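Local coordinates for sugar ABC transporter (Sugar-binding protein) (Bacillus halodurans, PDB 4YO7), which binds myo-inositol and is probably the solute-binding component of a sugar ABC transporter, at residues I229-L241 with D255-A267. Residues are numbered along the deposited sequence; the frame is centred on the assembly and turned at random.
Sequences IDAVVANNDEMAL and DVIVAGIDATPAA. With MG (magnesium ion), chain C; INS (1,2,3,4,5,6-hexahydroxy-cyclohexane), chain F.
Asp237 reaches across to the loop after strand 257-259 with its carboxylate: OD2 accepts from Thr264 N at 3.2 Å, the donor lying nearly along the C-O axis, and weakly from Ala263 N. OD1 is held by the hydroxyl of Thr279. With CG anti to the carbonyl carbon (chi1 -75°), the carboxylate lies against Ala267, whose CB is 3.1 Å from OD2. Thr264 N and the Thr279 hydroxyl would probably lose their acceptor if an alanine stood at Asp237, and the loop before helix 265-272 would be freer to shift. That loop carries Asp262, which together with Asn236 grips myo-inositol: Asn236 ND2 donates to ligand O3 at 2.9 Å in a nearly straight bond (173°), O3 donates to Asp262 OD1, and ligand O4 donates to OD2 at 2.6 Å. Asn236 also serves as N-cap of helix 237-249, its OD1 accepting from Met239 N, which sits above the amide plane. Behind the pocket runs a right-handed beta-alpha-beta unit of the periplasmic binding protein fold; strands 231-234 and 257-259 are parallel neighbours, joined by four backbone bonds from Asp230 O to Ala234 N. At the far end Val256 O binds magnesium at 2.3 Å, alongside three waters and Leu253 O. On the sheet face of Val232 and Val258, Val232 CG2 meets Val256 CG1 at 3.9 Å, and Val258 CG1 touches Ala240 CB of the covering helix. Between the two helices, Leu241 CD1 rests on Ala266 CB at 3.7 Å, with Arg212 flanking both.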
# COMPACT_ATOMS: atom_id res chain seq x y z
N ILE A 229 4.75 -26.52 -1.76
CA ILE A 229 4.02 -25.28 -1.49
C ILE A 229 2.55 -25.47 -1.83
O ILE A 229 2.22 -25.92 -2.92
CB ILE A 229 4.59 -24.11 -2.32
CG1 ILE A 229 6.08 -23.89 -2.00
CG2 ILE A 229 3.80 -22.82 -2.10
CD1 ILE A 229 6.76 -22.86 -2.89
N ASP A 230 1.66 -25.11 -0.92
CA ASP A 230 0.23 -25.21 -1.18
C ASP A 230 -0.40 -23.85 -1.45
O ASP A 230 -1.42 -23.77 -2.12
CB ASP A 230 -0.48 -25.90 -0.02
CG ASP A 230 0.00 -27.31 0.17
OD1 ASP A 230 -0.16 -28.12 -0.76
OD2 ASP A 230 0.58 -27.62 1.23
N ALA A 231 0.23 -22.79 -0.94
CA ALA A 231 -0.24 -21.41 -1.15
C ALA A 231 0.92 -20.45 -1.14
O ALA A 231 1.84 -20.59 -0.33
CB ALA A 231 -1.25 -21.01 -0.10
N VAL A 232 0.84 -19.48 -2.05
CA VAL A 232 1.78 -18.38 -2.11
C VAL A 232 1.00 -17.15 -1.71
O VAL A 232 0.01 -16.81 -2.35
CB VAL A 232 2.39 -18.22 -3.51
CG1 VAL A 232 3.25 -16.94 -3.58
CG2 VAL A 232 3.21 -19.45 -3.85
N VAL A 233 1.42 -16.51 -0.63
CA VAL A 233 0.67 -15.42 -0.03
C VAL A 233 1.58 -14.20 -0.03
O VAL A 233 2.61 -14.17 0.65
CB VAL A 233 0.19 -15.80 1.40
CG1 VAL A 233 -0.62 -14.69 1.98
CG2 VAL A 233 -0.63 -17.07 1.34
N ALA A 234 1.20 -13.21 -0.83
CA ALA A 234 2.07 -12.06 -1.09
C ALA A 234 1.55 -10.80 -0.46
O ALA A 234 0.35 -10.54 -0.48
CB ALA A 234 2.23 -11.86 -2.59
N ASN A 235 2.45 -9.98 0.07
CA ASN A 235 2.09 -8.71 0.65
C ASN A 235 1.44 -7.72 -0.36
O ASN A 235 0.85 -6.71 0.08
CB ASN A 235 3.31 -7.99 1.25
CG ASN A 235 3.84 -8.57 2.57
OD1 ASN A 235 4.89 -8.07 3.05
ND2 ASN A 235 3.18 -9.56 3.17
N ASN A 236 1.63 -7.90 -1.67
CA ASN A 236 0.84 -7.13 -2.62
C ASN A 236 0.57 -7.87 -3.91
O ASN A 236 1.12 -8.95 -4.17
CB ASN A 236 1.49 -5.75 -2.93
CG ASN A 236 2.63 -5.79 -3.95
OD1 ASN A 236 3.25 -6.83 -4.21
ND2 ASN A 236 2.94 -4.61 -4.50
N ASP A 237 -0.30 -7.29 -4.71
CA ASP A 237 -0.74 -7.93 -5.94
C ASP A 237 0.37 -8.05 -6.97
O ASP A 237 0.42 -9.06 -7.69
CB ASP A 237 -1.91 -7.15 -6.57
CG ASP A 237 -3.23 -7.36 -5.85
OD1 ASP A 237 -3.41 -8.42 -5.19
OD2 ASP A 237 -4.12 -6.49 -5.97
N GLU A 238 1.25 -7.06 -7.07
CA GLU A 238 2.31 -7.14 -8.07
C GLU A 238 3.16 -8.40 -7.87
O GLU A 238 3.46 -9.11 -8.83
CB GLU A 238 3.20 -5.90 -8.05
CG GLU A 238 2.57 -4.71 -8.74
CD GLU A 238 2.28 -4.98 -10.23
OE1 GLU A 238 3.25 -5.13 -11.00
OE2 GLU A 238 1.10 -5.06 -10.64
N MSE A 239 3.54 -8.69 -6.63
CA MSE A 239 4.34 -9.90 -6.39
C MSE A 239 3.57 -11.17 -6.72
O MSE A 239 4.13 -12.10 -7.32
CB MSE A 239 4.87 -9.94 -4.96
CG MSE A 239 5.91 -8.86 -4.74
SE MSE A 239 6.65 -8.91 -2.94
CE MSE A 239 5.04 -8.68 -1.88
N ALA A 240 2.29 -11.19 -6.35
CA ALA A 240 1.43 -12.34 -6.64
C ALA A 240 1.34 -12.57 -8.13
O ALA A 240 1.39 -13.71 -8.58
CB ALA A 240 0.05 -12.15 -6.03
N LEU A 241 1.24 -11.49 -8.90
CA LEU A 241 1.15 -11.60 -10.36
C LEU A 241 2.45 -12.15 -10.95
O LEU A 241 2.45 -12.92 -11.91
CB LEU A 241 0.82 -10.24 -10.97
CG LEU A 241 -0.61 -9.75 -10.66
CD1 LEU A 241 -0.82 -8.32 -11.18
CD2 LEU A 241 -1.71 -10.66 -11.23
N ASP A 255 -2.17 -26.11 -8.97
CA ASP A 255 -1.80 -26.83 -7.75
C ASP A 255 -1.52 -25.93 -6.55
O ASP A 255 -1.22 -26.42 -5.46
CB ASP A 255 -0.57 -27.69 -8.00
CG ASP A 255 -0.87 -28.87 -8.90
OD1 ASP A 255 -1.29 -29.92 -8.36
OD2 ASP A 255 -0.70 -28.74 -10.13
N VAL A 256 -1.58 -24.62 -6.75
CA VAL A 256 -1.16 -23.68 -5.73
C VAL A 256 -2.20 -22.56 -5.62
O VAL A 256 -2.64 -22.04 -6.64
CB VAL A 256 0.25 -23.09 -6.06
CG1 VAL A 256 0.69 -22.12 -5.04
CG2 VAL A 256 1.27 -24.20 -6.11
N ILE A 257 -2.60 -22.22 -4.40
CA ILE A 257 -3.44 -21.06 -4.16
C ILE A 257 -2.53 -19.82 -4.17
O ILE A 257 -1.47 -19.84 -3.57
CB ILE A 257 -4.20 -21.20 -2.81
CG1 ILE A 257 -5.21 -22.35 -2.90
CG2 ILE A 257 -4.90 -19.89 -2.40
CD1 ILE A 257 -5.94 -22.63 -1.61
N VAL A 258 -2.94 -18.76 -4.88
CA VAL A 258 -2.18 -17.50 -4.91
C VAL A 258 -3.03 -16.37 -4.36
O VAL A 258 -4.20 -16.22 -4.71
CB VAL A 258 -1.72 -17.15 -6.35
CG1 VAL A 258 -0.83 -15.91 -6.35
CG2 VAL A 258 -0.98 -18.33 -6.96
N ALA A 259 -2.42 -15.58 -3.50
CA ALA A 259 -3.08 -14.45 -2.86
C ALA A 259 -2.23 -13.19 -2.93
O ALA A 259 -1.01 -13.23 -2.76
CB ALA A 259 -3.42 -14.79 -1.42
N GLY A 260 -2.91 -12.05 -3.14
CA GLY A 260 -2.29 -10.73 -3.10
C GLY A 260 -3.08 -9.75 -2.25
O GLY A 260 -4.06 -10.14 -1.59
N ILE A 261 -2.64 -8.49 -2.26
CA ILE A 261 -3.33 -7.38 -1.60
C ILE A 261 -3.21 -6.17 -2.51
O ILE A 261 -2.15 -5.95 -3.07
CB ILE A 261 -2.72 -7.05 -0.18
CG1 ILE A 261 -3.03 -8.21 0.78
CG2 ILE A 261 -3.23 -5.72 0.38
CD1 ILE A 261 -2.27 -8.19 2.09
N ASP A 262 -4.35 -5.47 -2.64
CA ASP A 262 -4.54 -4.15 -3.27
C ASP A 262 -5.83 -4.16 -4.11
O ASP A 262 -6.54 -3.17 -4.16
CB ASP A 262 -3.39 -3.71 -4.18
CG ASP A 262 -2.17 -3.17 -3.42
OD1 ASP A 262 -1.09 -3.16 -4.03
OD2 ASP A 262 -2.28 -2.77 -2.23
N ALA A 263 -6.08 -5.27 -4.80
CA ALA A 263 -7.17 -5.39 -5.78
C ALA A 263 -7.02 -4.34 -6.88
O ALA A 263 -7.97 -3.65 -7.25
CB ALA A 263 -8.54 -5.26 -5.11
N THR A 264 -5.81 -4.25 -7.41
CA THR A 264 -5.58 -3.40 -8.58
C THR A 264 -6.33 -3.96 -9.79
O THR A 264 -6.73 -5.13 -9.81
CB THR A 264 -4.10 -3.32 -8.97
OG1 THR A 264 -3.62 -4.64 -9.25
CG2 THR A 264 -3.27 -2.68 -7.87
N PRO A 265 -6.52 -3.13 -10.81
CA PRO A 265 -7.16 -3.68 -12.00
C PRO A 265 -6.43 -4.89 -12.60
O PRO A 265 -7.09 -5.82 -13.05
CB PRO A 265 -7.16 -2.49 -12.96
CG PRO A 265 -7.36 -1.32 -12.07
CD PRO A 265 -6.50 -1.65 -10.85
N ALA A 266 -5.09 -4.87 -12.59
CA ALA A 266 -4.32 -6.01 -13.06
C ALA A 266 -4.66 -7.26 -12.26
O ALA A 266 -4.77 -8.33 -12.81
CB ALA A 266 -2.83 -5.72 -12.98
N ALA A 267 -4.79 -7.11 -10.94
CA ALA A 267 -5.09 -8.24 -10.08
C ALA A 267 -6.49 -8.77 -10.35
O ALA A 267 -6.72 -9.97 -10.38
CB ALA A 267 -4.95 -7.82 -8.62
MG MG C . -4.00 -21.76 -8.46
C1 INS F . 3.16 0.38 -1.81
C2 INS F . 2.65 -0.44 -2.99
C3 INS F . 1.80 -1.60 -2.45
C4 INS F . 0.61 -1.08 -1.63
C5 INS F . 1.15 -0.21 -0.47
C6 INS F . 1.99 0.93 -1.02
O1 INS F . 3.96 1.50 -2.29
O2 INS F . 1.84 0.41 -3.80
O3 INS F . 1.34 -2.35 -3.61
O4 INS F . -0.09 -2.19 -1.05
O5 INS F . 0.02 0.36 0.22
O6 INS F . 2.54 1.68 0.14
O HOH W 1 1.13 -27.89 -3.96
O HOH W 2 -3.21 -25.82 -2.97
O HOH W 3 0.01 -4.09 -6.38
O HOH W 4 -0.99 -4.89 -8.95
O HOH W 5 -4.36 -19.70 -8.48
O HOH W 6 -5.78 -22.37 -7.52
O HOH W 7 -5.40 -21.72 -10.00